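Side-chain contact in uncharacterized protein (Parabacteroides distasonis, PDB 4Q34), which is functionally uncharacterised but probably acts as an esterase of the alpha/beta-hydrolase family: residues A[122-125]-A[126-130]. Sequence-based numbering, arbitrary orientation.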
loop_
_atom_site.group_PDB
_atom_site.type_symbol
_atom_site.label_atom_id
_atom_site.label_comp_id
_atom_site.label_asym_id
_atom_site.label_seq_id
_atom_site.Cartn_x
_atom_site.Cartn_y
_atom_site.Cartn_z
ATOM N N PRO A 122 -19.254 -8.267 -22.734
ATOM C CA PRO A 122 -17.829 -8.137 -23.007
ATOM C C PRO A 122 -17.383 -6.931 -23.839
ATOM O O PRO A 122 -16.183 -6.778 -24.090
ATOM C CB PRO A 122 -17.515 -9.440 -23.757
ATOM C CG PRO A 122 -18.775 -9.729 -24.516
ATOM C CD PRO A 122 -19.923 -9.108 -23.751
ATOM N N ASP A 123 -18.296 -6.047 -24.206
ATOM C CA ASP A 123 -17.964 -4.969 -25.131
ATOM C C ASP A 123 -17.621 -3.678 -24.404
ATOM O O ASP A 123 -18.162 -3.388 -23.358
ATOM C CB ASP A 123 -19.124 -4.729 -26.062
ATOM C CG ASP A 123 -19.503 -5.973 -26.826
ATOM O OD1 ASP A 123 -18.630 -6.493 -27.549
ATOM O OD2 ASP A 123 -20.644 -6.450 -26.659
ATOM N N TYR A 124 -16.703 -2.924 -24.969
ATOM C CA TYR A 124 -16.347 -1.600 -24.488
ATOM C C TYR A 124 -17.358 -0.616 -25.085
ATOM O O TYR A 124 -17.818 -0.839 -26.209
ATOM C CB TYR A 124 -14.888 -1.275 -24.897
ATOM C CG TYR A 124 -13.854 -2.125 -24.167
ATOM C CD1 TYR A 124 -13.623 -3.464 -24.536
ATOM C CD2 TYR A 124 -13.098 -1.605 -23.151
ATOM C CE1 TYR A 124 -12.687 -4.240 -23.882
ATOM C CE2 TYR A 124 -12.157 -2.375 -22.482
ATOM C CZ TYR A 124 -11.947 -3.695 -22.846
ATOM O OH TYR A 124 -11.005 -4.498 -22.183
ATOM N N PHE A 125 -17.704 0.470 -24.386
ATOM C CA PHE A 125 -18.528 1.528 -24.994
ATOM C C PHE A 125 -17.768 2.196 -26.143
ATOM O O PHE A 125 -16.569 2.466 -26.061
ATOM C CB PHE A 125 -18.931 2.632 -23.979
ATOM C CG PHE A 125 -20.001 2.230 -23.021
ATOM C CD1 PHE A 125 -21.243 1.812 -23.468
ATOM C CD2 PHE A 125 -19.780 2.295 -21.652
ATOM C CE1 PHE A 125 -22.235 1.443 -22.564
ATOM C CE2 PHE A 125 -20.759 1.922 -20.747
ATOM C CZ PHE A 125 -21.996 1.487 -21.213
ATOM N N GLU A 126 -18.464 2.444 -27.247
ATOM C CA GLU A 126 -17.880 3.245 -28.292
ATOM C C GLU A 126 -17.387 4.584 -27.747
ATOM O O GLU A 126 -18.113 5.282 -27.028
ATOM C CB GLU A 126 -18.889 3.483 -29.423
ATOM C CG GLU A 126 -18.303 4.360 -30.514
ATOM C CD GLU A 126 -19.034 4.218 -31.813
ATOM O OE1 GLU A 126 -20.254 4.501 -31.813
ATOM O OE2 GLU A 126 -18.387 3.834 -32.813
ATOM N N GLY A 127 -16.156 4.939 -28.117
ATOM C CA GLY A 127 -15.512 6.183 -27.700
ATOM C C GLY A 127 -15.046 6.238 -26.260
ATOM O O GLY A 127 -14.646 7.301 -25.791
ATOM N N VAL A 128 -15.129 5.127 -25.539
ATOM C CA VAL A 128 -14.749 5.137 -24.118
ATOM C C VAL A 128 -13.277 5.499 -23.981
ATOM O O VAL A 128 -12.445 5.066 -24.766
ATOM C CB VAL A 128 -15.109 3.802 -23.389
ATOM C CG1 VAL A 128 -14.199 2.647 -23.818
ATOM C CG2 VAL A 128 -15.107 3.974 -21.876
ATOM N N GLN A 129 -12.957 6.256 -22.927
ATOM C CA GLN A 129 -11.609 6.771 -22.673
ATOM C C GLN A 129 -10.817 5.750 -21.828
ATOM O O GLN A 129 -10.331 6.039 -20.734
ATOM C CB GLN A 129 -11.712 8.112 -21.917
ATOM C CG GLN A 129 -12.278 9.259 -22.736
ATOM C CD GLN A 129 -11.300 9.859 -23.724
ATOM O OE1 GLN A 129 -10.143 9.487 -23.783
ATOM N NE2 GLN A 129 -11.782 10.815 -24.521
ATOM N N PHE A 130 -10.711 4.548 -22.364
ATOM C CA PHE A 130 -10.138 3.420 -21.660
ATOM C C PHE A 130 -9.471 2.542 -22.719
ATOM O O PHE A 130 -10.045 2.257 -23.819
ATOM C CB PHE A 130 -11.249 2.703 -20.874
ATOM C CG PHE A 130 -10.779 1.713 -19.847
ATOM C CD1 PHE A 130 -10.483 0.378 -20.196
ATOM C CD2 PHE A 130 -10.679 2.095 -18.526
ATOM C CE1 PHE A 130 -10.112 -0.548 -19.258
ATOM C CE2 PHE A 130 -10.294 1.172 -17.560
ATOM C CZ PHE A 130 -9.996 -0.139 -17.927
#
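Phe125 and Val128 are the first and last residues of a type II beta turn, joined by its backbone bond from Val128 N to Phe125 O (3.1 Å). Gly127 takes the third position with a positive phi of 73°, a conformation that favours glycine. Beside the bond the two side chains pack at their bases, Phe125 CB lying 4.0 Å from Val128 CB. The ring of Phe125 then runs off from the turn, so its backbone and CB make this contact rather than its aromatic face. Val128 reaches back with its CG1 branch: set between its own backbone N and carbonyl carbon (chi1 72°), CG1 comes within 3.3 Å of Phe125 O and within 4.1 Å of Tyr124 CB. The same methyl lies near the plane of the Tyr124 ring, at its edge. Farther along that edge, Tyr124 CE2 meets Phe130 CD1 at 4.0 Å, again in the tyrosine plane. The phenylalanine ring is turned obliquely to this approach, and the pair makes a single apolar touch without stacking. Glu126 touches Phe125 only at its base, CB lying 3.7 Å from Phe125 C. Phe125 also bonds through its backbone to Val118, while Tyr124 and Phe130 form edge-to-face pairs with Phe113 of helix 109-115 and Tyr140 of helix 134-142, respectively. The turn thus links strand 123-124, antiparallel partner of strand 119-120, to the loop leading into helix 134-142, well out from the chain centre.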